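Local coordinates for chromosome partition protein Smc (Pyrococcus yayanosii, PDB 5XEI), which probably takes part in chromosome condensation and partitioning as an ATP-hydrolysing, DNA-binding SMC protein, represented here by its head domain with part of the coiled coil, at residues Ala132-Pro137 with Arg439-Pro444; Glu138-Val143 with Pro444-Asp449; Asp219-Leu224 with Ala310-Leu315; Gly234-Leu239 with Ile271-Lys276. One frame throughout, in Å; residues are numbered along the deposited sequence.

Contact 1: residues Ala132-Pro137 with Arg439-Pro444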
loop_
_atom_site.group_PDB
_atom_site.type_symbol
_atom_site.label_atom_id
_atom_site.label_comp_id
_atom_site.label_asym_id
_atom_site.label_seq_id
_atom_site.Cartn_x
_atom_site.Cartn_y
_atom_site.Cartn_z
ATOM N N ALA A 132 -11.253 -12.726 4.039
ATOM C CA ALA A 132 -12.251 -11.665 4.083
ATOM C C ALA A 132 -13.315 -11.934 5.140
ATOM O O ALA A 132 -13.799 -11.000 5.783
ATOM C CB ALA A 132 -12.894 -11.493 2.708
ATOM N N ALA A 133 -13.684 -13.190 5.352
ATOM C CA ALA A 133 -14.619 -13.517 6.423
ATOM C C ALA A 133 -13.918 -13.707 7.763
ATOM O O ALA A 133 -14.532 -14.202 8.722
ATOM C CB ALA A 133 -15.418 -14.774 6.059
ATOM N N MET A 134 -12.644 -13.318 7.831
ATOM C CA MET A 134 -11.755 -13.571 8.965
ATOM C C MET A 134 -11.996 -14.945 9.582
ATOM O O MET A 134 -11.945 -15.112 10.800
ATOM C CB MET A 134 -11.866 -12.454 10.020
ATOM C CG MET A 134 -13.215 -12.315 10.723
ATOM S SD MET A 134 -13.023 -11.930 12.473
ATOM C CE MET A 134 -14.706 -11.979 13.041
ATOM N N ILE A 135 -12.244 -15.942 8.737
ATOM C CA ILE A 135 -12.280 -17.330 9.182
ATOM C C ILE A 135 -10.867 -17.752 9.539
ATOM O O ILE A 135 -9.968 -17.738 8.681
ATOM C CB ILE A 135 -12.850 -18.247 8.095
ATOM C CG1 ILE A 135 -14.275 -17.852 7.738
ATOM C CG2 ILE A 135 -12.755 -19.706 8.543
ATOM C CD1 ILE A 135 -15.322 -18.525 8.562
ATOM N N SER A 136 -10.663 -18.146 10.798
ATOM C CA SER A 136 -9.375 -18.659 11.258
ATOM C C SER A 136 -8.230 -17.662 11.049
ATOM O O SER A 136 -7.366 -17.882 10.185
ATOM C CB SER A 136 -9.089 -20.007 10.575
ATOM O OG SER A 136 -7.698 -20.311 10.514
ATOM N N PRO A 137 -8.194 -16.534 11.820
ATOM C CA PRO A 137 -7.018 -15.634 11.794
ATOM C C PRO A 137 -5.769 -16.259 12.406
ATOM O O PRO A 137 -5.703 -16.480 13.623
ATOM C CB PRO A 137 -7.472 -14.413 12.617
ATOM C CG PRO A 137 -8.984 -14.530 12.721
ATOM C CD PRO A 137 -9.296 -16.000 12.646
ATOM N N ARG A 439 -13.823 -12.372 23.069
ATOM C CA ARG A 439 -14.771 -11.395 23.605
ATOM C C ARG A 439 -14.624 -10.052 22.929
ATOM O O ARG A 439 -15.619 -9.344 22.742
ATOM C CB ARG A 439 -14.610 -11.243 25.108
ATOM C CG ARG A 439 -14.621 -12.582 25.733
ATOM C CD ARG A 439 -15.427 -12.648 27.032
ATOM N NE ARG A 439 -16.106 -13.932 27.063
ATOM C CZ ARG A 439 -16.562 -14.478 28.181
ATOM N NH1 ARG A 439 -16.371 -13.846 29.348
ATOM N NH2 ARG A 439 -17.190 -15.658 28.152
ATOM N N PHE A 440 -13.419 -9.707 22.501
ATOM C CA PHE A 440 -13.288 -8.503 21.704
ATOM C C PHE A 440 -13.889 -8.715 20.329
ATOM O O PHE A 440 -14.840 -8.031 19.934
ATOM C CB PHE A 440 -11.824 -8.100 21.619
ATOM C CG PHE A 440 -11.620 -6.768 21.030
ATOM C CD1 PHE A 440 -11.780 -5.630 21.804
ATOM C CD2 PHE A 440 -11.272 -6.634 19.701
ATOM C CE1 PHE A 440 -11.593 -4.372 21.259
ATOM C CE2 PHE A 440 -11.070 -5.384 19.150
ATOM C CZ PHE A 440 -11.233 -4.250 19.928
ATOM N N LYS A 441 -13.365 -9.689 19.590
ATOM C CA LYS A 441 -13.775 -9.906 18.205
ATOM C C LYS A 441 -14.018 -11.397 17.996
ATOM O O LYS A 441 -13.107 -12.143 17.617
ATOM C CB LYS A 441 -12.732 -9.365 17.227
ATOM C CG LYS A 441 -13.309 -9.003 15.862
ATOM C CD LYS A 441 -12.564 -7.828 15.167
ATOM C CE LYS A 441 -13.112 -6.442 15.583
ATOM N NZ LYS A 441 -12.385 -5.254 14.981
ATOM N N PRO A 442 -15.255 -11.846 18.206
ATOM C CA PRO A 442 -15.568 -13.275 18.025
ATOM C C PRO A 442 -15.238 -13.751 16.618
ATOM O O PRO A 442 -15.660 -13.153 15.630
ATOM C CB PRO A 442 -17.081 -13.342 18.283
ATOM C CG PRO A 442 -17.503 -11.980 18.756
ATOM C CD PRO A 442 -16.459 -11.010 18.336
ATOM N N ALA A 443 -14.479 -14.844 16.527
ATOM C CA ALA A 443 -14.373 -15.557 15.263
ATOM C C ALA A 443 -15.666 -16.338 14.998
ATOM O O ALA A 443 -16.421 -16.636 15.932
ATOM C CB ALA A 443 -13.176 -16.501 15.288
ATOM N N PRO A 444 -15.946 -16.682 13.725
ATOM C CA PRO A 444 -17.212 -17.388 13.417
ATOM C C PRO A 444 -17.386 -18.703 14.163
ATOM O O PRO A 444 -18.510 -19.051 14.548
ATOM C CB PRO A 444 -17.128 -17.606 11.901
ATOM C CG PRO A 444 -16.244 -16.525 11.429
ATOM C CD PRO A 444 -15.204 -16.351 12.495
#

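Contact 2: residues Glu138-Val143 with Pro444-Asp449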
loop_
_atom_site.group_PDB
_atom_site.type_symbol
_atom_site.label_atom_id
_atom_site.label_comp_id
_atom_site.label_asym_id
_atom_site.label_seq_id
_atom_site.Cartn_x
_atom_site.Cartn_y
_atom_site.Cartn_z
ATOM N N GLU A 138 -4.764 -16.536 11.576
ATOM C CA GLU A 138 -3.608 -17.347 11.964
ATOM C C GLU A 138 -4.023 -18.705 12.536
ATOM O O GLU A 138 -3.237 -19.359 13.225
ATOM C CB GLU A 138 -2.719 -16.600 12.964
ATOM C CG GLU A 138 -2.538 -15.132 12.603
ATOM C CD GLU A 138 -1.129 -14.774 12.168
ATOM O OE1 GLU A 138 -0.869 -13.563 11.991
ATOM O OE2 GLU A 138 -0.287 -15.688 12.012
ATOM N N GLY A 139 -5.248 -19.147 12.261
ATOM C CA GLY A 139 -5.736 -20.364 12.862
ATOM C C GLY A 139 -5.815 -20.348 14.372
ATOM O O GLY A 139 -5.844 -21.424 14.979
ATOM N N TYR A 140 -5.865 -19.164 15.004
ATOM C CA TYR A 140 -5.957 -19.121 16.469
ATOM C C TYR A 140 -7.204 -19.835 16.972
ATOM O O TYR A 140 -7.167 -20.451 18.040
ATOM C CB TYR A 140 -5.926 -17.674 16.995
ATOM C CG TYR A 140 -7.289 -17.005 17.260
ATOM C CD1 TYR A 140 -7.945 -16.290 16.269
ATOM C CD2 TYR A 140 -7.896 -17.068 18.513
ATOM C CE1 TYR A 140 -9.173 -15.689 16.507
ATOM C CE2 TYR A 140 -9.126 -16.463 18.758
ATOM C CZ TYR A 140 -9.755 -15.782 17.754
ATOM O OH TYR A 140 -10.973 -15.187 17.985
ATOM N N ASN A 141 -8.309 -19.773 16.222
ATOM C CA ASN A 141 -9.568 -20.396 16.613
ATOM C C ASN A 141 -9.636 -21.890 16.285
ATOM O O ASN A 141 -10.623 -22.540 16.661
ATOM C CB ASN A 141 -10.744 -19.675 15.935
ATOM C CG ASN A 141 -10.610 -19.669 14.426
ATOM O OD1 ASN A 141 -9.498 -19.609 13.921
ATOM N ND2 ASN A 141 -11.722 -19.778 13.707
ATOM N N LEU A 142 -8.631 -22.438 15.585
ATOM C CA LEU A 142 -8.492 -23.888 15.376
ATOM C C LEU A 142 -7.399 -24.415 16.298
ATOM O O LEU A 142 -6.205 -24.254 16.018
ATOM C CB LEU A 142 -8.153 -24.226 13.928
ATOM C CG LEU A 142 -8.896 -23.487 12.827
ATOM C CD1 LEU A 142 -8.284 -23.795 11.479
ATOM C CD2 LEU A 142 -10.343 -23.883 12.850
ATOM N N VAL A 143 -7.816 -25.074 17.381
ATOM C CA VAL A 143 -6.899 -25.642 18.362
ATOM C C VAL A 143 -6.889 -27.160 18.249
ATOM O O VAL A 143 -7.678 -27.852 18.903
ATOM C CB VAL A 143 -7.270 -25.207 19.786
ATOM C CG1 VAL A 143 -6.086 -25.366 20.691
ATOM C CG2 VAL A 143 -7.727 -23.798 19.780
ATOM N N PRO A 444 -15.946 -16.682 13.725
ATOM C CA PRO A 444 -17.212 -17.388 13.417
ATOM C C PRO A 444 -17.386 -18.703 14.163
ATOM O O PRO A 444 -18.510 -19.051 14.548
ATOM C CB PRO A 444 -17.128 -17.606 11.901
ATOM C CG PRO A 444 -16.244 -16.525 11.429
ATOM C CD PRO A 444 -15.204 -16.351 12.495
ATOM N N PHE A 445 -16.312 -19.452 14.371
ATOM C CA PHE A 445 -16.387 -20.637 15.200
ATOM C C PHE A 445 -15.026 -20.861 15.830
ATOM O O PHE A 445 -14.013 -20.301 15.383
ATOM C CB PHE A 445 -16.786 -21.876 14.395
ATOM C CG PHE A 445 -15.705 -22.331 13.473
ATOM C CD1 PHE A 445 -15.590 -21.778 12.209
ATOM C CD2 PHE A 445 -14.756 -23.250 13.898
ATOM C CE1 PHE A 445 -14.579 -22.159 11.370
ATOM C CE2 PHE A 445 -13.729 -23.625 13.065
ATOM C CZ PHE A 445 -13.642 -23.085 11.801
ATOM N N TYR A 446 -15.021 -21.728 16.856
ATOM C CA TYR A 446 -13.821 -22.224 17.506
ATOM C C TYR A 446 -13.838 -23.752 17.480
ATOM O O TYR A 446 -14.890 -24.374 17.651
ATOM C CB TYR A 446 -13.728 -21.686 18.968
ATOM C CG TYR A 446 -13.640 -20.191 18.989
ATOM C CD1 TYR A 446 -14.789 -19.411 18.864
ATOM C CD2 TYR A 446 -12.402 -19.546 19.088
ATOM C CE1 TYR A 446 -14.714 -18.038 18.837
ATOM C CE2 TYR A 446 -12.310 -18.156 19.070
ATOM C CZ TYR A 446 -13.469 -17.413 18.941
ATOM O OH TYR A 446 -13.412 -16.044 18.906
ATOM N N LEU A 447 -12.670 -24.360 17.278
ATOM C CA LEU A 447 -12.543 -25.811 17.277
ATOM C C LEU A 447 -11.544 -26.224 18.341
ATOM O O LEU A 447 -10.359 -25.895 18.243
ATOM C CB LEU A 447 -12.094 -26.331 15.921
ATOM C CG LEU A 447 -11.824 -27.838 15.873
ATOM C CD1 LEU A 447 -13.112 -28.584 16.134
ATOM C CD2 LEU A 447 -11.213 -28.232 14.507
ATOM N N PHE A 448 -12.019 -26.963 19.334
ATOM C CA PHE A 448 -11.196 -27.456 20.432
ATOM C C PHE A 448 -11.222 -28.977 20.382
ATOM O O PHE A 448 -12.192 -29.609 20.806
ATOM C CB PHE A 448 -11.700 -26.966 21.789
ATOM C CG PHE A 448 -11.591 -25.486 21.989
ATOM C CD1 PHE A 448 -10.749 -24.707 21.205
ATOM C CD2 PHE A 448 -12.357 -24.858 22.974
ATOM C CE1 PHE A 448 -10.675 -23.312 21.406
ATOM C CE2 PHE A 448 -12.289 -23.476 23.171
ATOM C CZ PHE A 448 -11.453 -22.705 22.382
ATOM N N ASP A 449 -10.166 -29.568 19.878
ATOM C CA ASP A 449 -9.964 -30.986 20.044
ATOM C C ASP A 449 -9.098 -31.101 21.287
ATOM O O ASP A 449 -8.343 -30.174 21.558
ATOM C CB ASP A 449 -9.262 -31.540 18.813
ATOM C CG ASP A 449 -9.143 -33.028 18.854
ATOM O OD1 ASP A 449 -8.662 -33.586 17.852
ATOM O OD2 ASP A 449 -9.590 -33.644 19.862
#

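Contact 3: residues Asp219-Leu224 with Ala310-Leu315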
loop_
_atom_site.group_PDB
_atom_site.type_symbol
_atom_site.label_atom_id
_atom_site.label_comp_id
_atom_site.label_asym_id
_atom_site.label_seq_id
_atom_site.Cartn_x
_atom_site.Cartn_y
_atom_site.Cartn_z
ATOM N N ASP A 219 21.345 50.648 -30.168
ATOM C CA ASP A 219 21.695 52.046 -29.925
ATOM C C ASP A 219 22.717 52.555 -30.930
ATOM O O ASP A 219 22.527 53.609 -31.548
ATOM C CB ASP A 219 22.236 52.215 -28.509
ATOM C CG ASP A 219 21.137 52.262 -27.447
ATOM O OD1 ASP A 219 19.946 52.471 -27.800
ATOM O OD2 ASP A 219 21.480 52.090 -26.240
ATOM N N LEU A 220 23.823 51.823 -31.079
ATOM C CA LEU A 220 24.875 52.201 -32.012
ATOM C C LEU A 220 24.334 52.320 -33.428
ATOM O O LEU A 220 24.677 53.252 -34.158
ATOM C CB LEU A 220 26.003 51.168 -31.965
ATOM C CG LEU A 220 27.163 51.408 -31.001
ATOM C CD1 LEU A 220 28.131 50.231 -30.970
ATOM C CD2 LEU A 220 27.878 52.684 -31.386
ATOM N N LYS A 221 23.501 51.367 -33.834
ATOM C CA LYS A 221 22.862 51.417 -35.144
ATOM C C LYS A 221 22.134 52.737 -35.345
ATOM O O LYS A 221 22.242 53.364 -36.406
ATOM C CB LYS A 221 21.901 50.230 -35.264
ATOM C CG LYS A 221 21.822 49.573 -36.592
ATOM C CD LYS A 221 23.086 48.803 -36.955
ATOM C CE LYS A 221 22.993 48.327 -38.407
ATOM N NZ LYS A 221 24.328 48.289 -39.092
ATOM N N GLU A 222 21.442 53.213 -34.311
ATOM C CA GLU A 222 20.606 54.393 -34.469
ATOM C C GLU A 222 21.432 55.668 -34.480
ATOM O O GLU A 222 21.205 56.559 -35.306
ATOM C CB GLU A 222 19.580 54.454 -33.357
ATOM C CG GLU A 222 18.590 53.375 -33.473
ATOM C CD GLU A 222 17.198 53.905 -33.273
ATOM O OE1 GLU A 222 17.029 54.840 -32.447
ATOM O OE2 GLU A 222 16.288 53.427 -33.994
ATOM N N ARG A 223 22.376 55.794 -33.551
ATOM C CA ARG A 223 23.248 56.958 -33.614
ATOM C C ARG A 223 23.997 56.983 -34.942
ATOM O O ARG A 223 24.043 58.021 -35.616
ATOM C CB ARG A 223 24.191 56.991 -32.405
ATOM C CG ARG A 223 23.528 57.533 -31.119
ATOM C CD ARG A 223 23.346 59.094 -31.057
ATOM N NE ARG A 223 22.657 59.704 -32.204
ATOM C CZ ARG A 223 22.554 61.020 -32.445
ATOM N NH1 ARG A 223 23.050 61.917 -31.585
ATOM N NH2 ARG A 223 21.906 61.450 -33.541
ATOM N N LEU A 224 24.492 55.826 -35.390
ATOM C CA LEU A 224 25.176 55.773 -36.674
ATOM C C LEU A 224 24.304 56.302 -37.812
ATOM O O LEU A 224 24.822 56.903 -38.757
ATOM C CB LEU A 224 25.636 54.343 -36.972
ATOM C CG LEU A 224 26.294 54.133 -38.337
ATOM C CD1 LEU A 224 27.542 54.987 -38.464
ATOM C CD2 LEU A 224 26.610 52.663 -38.558
ATOM N N ALA A 310 33.084 51.110 -36.306
ATOM C CA ALA A 310 34.067 50.173 -35.781
ATOM C C ALA A 310 33.534 49.436 -34.556
ATOM O O ALA A 310 33.663 48.211 -34.467
ATOM C CB ALA A 310 35.371 50.900 -35.462
ATOM N N GLU A 311 32.925 50.144 -33.603
ATOM C CA GLU A 311 32.459 49.436 -32.422
ATOM C C GLU A 311 31.209 48.622 -32.690
ATOM O O GLU A 311 30.891 47.718 -31.906
ATOM C CB GLU A 311 32.226 50.394 -31.264
ATOM C CG GLU A 311 31.598 51.695 -31.652
ATOM C CD GLU A 311 31.965 52.785 -30.668
ATOM O OE1 GLU A 311 31.755 52.572 -29.446
ATOM O OE2 GLU A 311 32.483 53.835 -31.119
ATOM N N ILE A 312 30.504 48.895 -33.783
ATOM C CA ILE A 312 29.543 47.903 -34.236
ATOM C C ILE A 312 30.277 46.643 -34.663
ATOM O O ILE A 312 29.852 45.530 -34.340
ATOM C CB ILE A 312 28.646 48.466 -35.351
ATOM C CG1 ILE A 312 27.716 49.530 -34.773
ATOM C CG2 ILE A 312 27.819 47.367 -35.990
ATOM C CD1 ILE A 312 26.615 49.954 -35.723
ATOM N N LYS A 313 31.421 46.792 -35.343
ATOM C CA LYS A 313 32.194 45.612 -35.740
ATOM C C LYS A 313 32.748 44.874 -34.523
ATOM O O LYS A 313 32.924 43.649 -34.562
ATOM C CB LYS A 313 33.323 45.999 -36.703
ATOM N N ALA A 314 33.014 45.592 -33.436
ATOM C CA ALA A 314 33.306 44.943 -32.170
ATOM C C ALA A 314 32.208 43.938 -31.822
ATOM O O ALA A 314 32.407 42.721 -31.948
ATOM C CB ALA A 314 33.448 45.983 -31.057
ATOM N N LEU A 315 31.034 44.447 -31.424
ATOM C CA LEU A 315 29.985 43.602 -30.859
ATOM C C LEU A 315 29.664 42.372 -31.696
ATOM O O LEU A 315 29.152 41.394 -31.147
ATOM C CB LEU A 315 28.696 44.404 -30.664
ATOM C CG LEU A 315 28.840 45.586 -29.717
ATOM C CD1 LEU A 315 27.476 46.179 -29.455
ATOM C CD2 LEU A 315 29.529 45.149 -28.421
#

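Contact 4: residues Gly234-Leu239 with Ile271-Lys276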
loop_
_atom_site.group_PDB
_atom_site.type_symbol
_atom_site.label_atom_id
_atom_site.label_comp_id
_atom_site.label_asym_id
_atom_site.label_seq_id
_atom_site.Cartn_x
_atom_site.Cartn_y
_atom_site.Cartn_z
ATOM N N GLY A 234 25.090 68.578 -44.145
ATOM C CA GLY A 234 26.290 69.360 -44.389
ATOM C C GLY A 234 26.890 69.105 -45.758
ATOM O O GLY A 234 27.333 70.040 -46.429
ATOM N N GLU A 235 26.886 67.841 -46.207
ATOM C CA GLU A 235 27.519 67.458 -47.472
ATOM C C GLU A 235 26.965 68.204 -48.688
ATOM O O GLU A 235 27.547 68.074 -49.775
ATOM C CB GLU A 235 27.389 65.944 -47.727
ATOM C CG GLU A 235 28.668 65.103 -47.529
ATOM C CD GLU A 235 28.504 63.628 -47.970
ATOM O OE1 GLU A 235 27.392 63.243 -48.394
ATOM O OE2 GLU A 235 29.484 62.846 -47.896
ATOM N N ILE A 236 25.875 68.958 -48.560
ATOM C CA ILE A 236 25.340 69.737 -49.677
ATOM C C ILE A 236 25.506 71.230 -49.450
ATOM O O ILE A 236 25.719 71.974 -50.400
ATOM C CB ILE A 236 23.859 69.401 -49.956
ATOM C CG1 ILE A 236 23.536 67.915 -49.816
ATOM C CG2 ILE A 236 23.422 69.924 -51.324
ATOM C CD1 ILE A 236 22.041 67.746 -49.679
ATOM N N LYS A 237 25.348 71.703 -48.205
ATOM C CA LYS A 237 25.697 73.089 -47.898
ATOM C C LYS A 237 27.068 73.418 -48.485
ATOM O O LYS A 237 27.246 74.408 -49.208
ATOM C CB LYS A 237 25.692 73.343 -46.374
ATOM C CG LYS A 237 26.244 74.735 -45.963
ATOM C CD LYS A 237 27.789 74.778 -45.747
ATOM C CE LYS A 237 28.404 76.206 -45.776
ATOM N NZ LYS A 237 28.189 77.001 -47.026
ATOM N N ARG A 238 28.037 72.553 -48.177
ATOM C CA ARG A 238 29.389 72.667 -48.706
ATOM C C ARG A 238 29.398 72.614 -50.226
ATOM O O ARG A 238 30.008 73.462 -50.888
ATOM C CB ARG A 238 30.246 71.541 -48.137
ATOM C CG ARG A 238 30.313 71.557 -46.637
ATOM C CD ARG A 238 30.885 72.860 -46.158
ATOM N NE ARG A 238 31.619 72.631 -44.927
ATOM C CZ ARG A 238 32.860 72.162 -44.892
ATOM N NH1 ARG A 238 33.498 71.885 -46.022
ATOM N NH2 ARG A 238 33.461 71.968 -43.728
ATOM N N LEU A 239 28.730 71.607 -50.795
ATOM C CA LEU A 239 28.655 71.468 -52.245
ATOM C C LEU A 239 27.820 72.579 -52.876
ATOM O O LEU A 239 27.917 72.828 -54.087
ATOM C CB LEU A 239 28.081 70.094 -52.587
ATOM C CG LEU A 239 29.001 68.993 -53.104
ATOM C CD1 LEU A 239 28.323 67.655 -53.030
ATOM C CD2 LEU A 239 29.359 69.287 -54.533
ATOM N N ILE A 271 26.540 66.731 -60.529
ATOM C CA ILE A 271 26.017 65.369 -60.673
ATOM C C ILE A 271 26.095 64.592 -59.371
ATOM O O ILE A 271 25.198 63.808 -59.059
ATOM C CB ILE A 271 26.751 64.602 -61.786
ATOM N N GLN A 272 27.157 64.786 -58.602
ATOM C CA GLN A 272 27.116 64.332 -57.220
ATOM C C GLN A 272 26.100 65.142 -56.408
ATOM O O GLN A 272 25.428 64.610 -55.510
ATOM C CB GLN A 272 28.525 64.423 -56.617
ATOM N N LEU A 273 25.966 66.433 -56.722
ATOM C CA LEU A 273 25.142 67.318 -55.909
ATOM C C LEU A 273 23.675 66.919 -55.953
ATOM O O LEU A 273 23.086 66.604 -54.915
ATOM C CB LEU A 273 25.311 68.760 -56.367
ATOM C CG LEU A 273 24.864 69.789 -55.327
ATOM C CD1 LEU A 273 23.402 70.141 -55.225
ATOM C CD2 LEU A 273 25.235 69.127 -54.012
ATOM N N GLU A 274 23.059 66.982 -57.138
ATOM C CA GLU A 274 21.646 66.647 -57.342
ATOM C C GLU A 274 21.175 65.484 -56.497
ATOM O O GLU A 274 20.146 65.551 -55.811
ATOM C CB GLU A 274 21.380 66.253 -58.793
ATOM C CG GLU A 274 22.548 65.443 -59.360
ATOM C CD GLU A 274 22.497 65.271 -60.879
ATOM O OE1 GLU A 274 22.182 64.153 -61.347
ATOM O OE2 GLU A 274 22.679 66.260 -61.623
ATOM N N GLU A 275 21.937 64.401 -56.562
ATOM C CA GLU A 275 21.444 63.155 -56.025
ATOM C C GLU A 275 21.708 63.059 -54.521
ATOM O O GLU A 275 20.876 62.509 -53.789
ATOM C CB GLU A 275 22.040 62.005 -56.834
ATOM C CG GLU A 275 21.003 60.964 -57.156
ATOM C CD GLU A 275 20.791 60.063 -55.964
ATOM O OE1 GLU A 275 21.706 60.031 -55.123
ATOM O OE2 GLU A 275 19.722 59.425 -55.840
ATOM N N LYS A 276 22.801 63.656 -54.021
ATOM C CA LYS A 276 22.935 63.760 -52.570
ATOM C C LYS A 276 21.990 64.807 -51.959
ATOM O O LYS A 276 22.116 65.085 -50.766
ATOM C CB LYS A 276 24.400 64.043 -52.186
ATOM C CG LYS A 276 25.308 62.775 -52.094
ATOM C CD LYS A 276 25.106 61.911 -50.836
ATOM C CE LYS A 276 25.360 60.417 -51.056
ATOM N NZ LYS A 276 24.130 59.586 -50.860
#

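Contact 1: residues Ala132-Pro137 with Arg439-Pro444
Ala443, whose CA is touched by the CE methyl of Met134, has its backbone N hydrogen-bonded to the hydroxyl of Tyr446; no hydrogen bond joins 132-137 to 439-444, and the contact is van der Waals packing of apolar groups on one another and on backbone carbonyls. On one side the chain leaves helix 123-132 of the ABC-type ATPase head through a Schellman motif with Met134, at positive phi, as its C-prime residue; on the other it has just left helix 424-440. Met134 reaches across with its chain end. CG stands between the backbone N and the carbonyl carbon (chi1 65°), and past a bend at chi2 the thioether carries CE to the backbone of Pro442 and Ala443. The same methyl grazes Lys441 CG at 4.3 Å. The Lys441 amine leads elsewhere, to a weak hydrogen bond with the carbonyl of Ile166 on helix 156-167. The ring of Pro444 lies against the turn after the helix: its CD lies 3.9 Å from Met134 O, and its CG 4.0 Å from Ala133 O, so two carbonyls border one apolar ring. Ile135 adds a third contact, extending its longer branch obliquely across that ring until CD1 meets Pro444 CG at 3.6 Å.

Contact 2: residues Glu138-Val143 with Pro444-Asp449
The Phe445 ring has the ND2 end of the Asn141 amide over one face, standing 4.2 Å above its plane over the centre, while Leu142 CD2 comes in at a slant and meets Phe445 CE2 at 3.4 Å. The Tyr446 ring is met at its edge by Tyr140, whose OH and CE2 lie near its plane; the two tyrosine rings are inclined at 75°, and their hydroxyls share a hydrogen bond of 2.7 Å between the OH atoms. The Phe448 ring likewise takes Val143 CG2 at its edge, next to CE1. Asn141 is turned inward with CG between its backbone N and carbonyl carbon (chi1 57°), which lets ND2 donate to Phe445 O at 2.9 Å. That acceptor lies in the Asn141 amide plane, so the bond helps fix the rotation of the amide, which stands tilted to the ring with its NH2 end over the centre. Behind these groups 142-143 forms the edge strand of the mixed sheet of the P-loop ATPase head, parallel to 445-449. Leu447 is bonded at both ends, its N donating to Asn141 O at 2.8 Å and its O accepting from Val143 N at 2.8 Å; Asp449 N then reaches Val143 O at 3.2 Å. Leu142 and Leu447 share one face of the sheet, and Val143 and Phe448 the other, against helix 424-440. The sequence from Phe445 to Asp449 fits a Walker B strand, and the Asp449 side chain ends beside Ser40 of the predicted ATP site, with OD1 in a weak hydrogen bond to Gln145 NE2.

Contact 3: residues Asp219-Leu224 with Ala310-Leu315
Leu220 and Ile312 meet with Leu220 CB 3.7 Å from Ile312 CG1, the centre of an antiparallel coiled-coil contact between helices 170-246 and 298-315. Ile312 acts as a knob in knobs-into-holes packing, its hole made by Tyr217, Leu220, Lys221 and Leu224. Its CG1 branch lies beside the backbone N (chi1 -69°) and carries CD1 into the hole, 3.9 Å from Leu224 CD2 and also 3.9 Å from Lys221 CD, whose aliphatic chain crosses it at about a right angle. Leu220 turns its two methyls onto the stem of Glu311: CD1 is 3.8 Å from Glu311 CG, with CD2 close by. Cutting Leu220 back to an alanine would probably strip the Glu311 stem of the methyls that cover it, leave Leu315 with less apolar contact, and open a gap beside Ile312. In the next shell Met308, one turn before Ile312, packs on both Leu220 and Leu224, and Tyr217 extends the layer to Leu315. Behind them the segment axes approach to 10.1 Å at 161° between their directions, and the helical bond from Leu224 N to Leu220 O fixes the spacing of the two leucines. At the far end of the contact Leu220 CD1 just reaches Leu315 CD1, at 4.4 Å.

Contact 4: residues Gly234-Leu239 with Ile271-Lys276
Leu273 CD2 is the meeting point of the closer-packed, apolar half, touching both Ile236 CG2 and Leu239 CB at 3.3 Å. Helices 170-246 and 261-278 run roughly antiparallel here, in a region predicted to be coiled coil, near the distal end of the arm, in a construct that omits the rest of the coiled coil and the hinge. Leu273 gets there with CG opposite the backbone N (chi1 -161°), which swings CD2 between the two side chains of helix 170-246. Ile236 meets it at about a right angle with its CG2 branch, while Leu239 runs alongside in the opposite sense and adds CD1 at 3.6 Å from Leu273 CD2. With an alanine in place of Ile236, Leu273 would probably lose one wall of its packing and its methyls would be freer to turn. The other half is looser and polar. Glu235 and Lys276 pass obliquely, and what touches is Glu235 OE1 and the aliphatic Lys276 CD, 3.6 Å apart. Their charged ends do not pair: Glu235 OE1 stays 5.5 Å from Lys276 NZ, which instead forms a salt bridge with Glu279. The segment axes, 10.0 Å apart at closest, stand at 142° to each other, a marked departure from antiparallel. Helix 170-246 is itself kinked within 234-239, the backbone N of Ile236 and of Leu239 lacking the usual bond to the preceding turn.

Overall arrangement
From the N terminus the chain builds part of the head and passes through 132-137 and 138-143, then leaves along helix 170-246, the outgoing arm. Contact 4 closes the shortest loop, at the distal end, where 271-276 returns against 234-239. Contact 3 encloses it, joining 310-315 to the same outgoing helix; the centres of contacts 3 and 4 lie about 26 Å apart. Helix 321-383 leads back to the head, where 439-444 and 444-449 close contacts 1 and 2. These two cross along the chain, share Pro444 and touch, joining the N- and C-terminal parts of the ATPase head; both enclose contacts 3 and 4. The centres of contacts 2 and 4 lie about 119 Å apart.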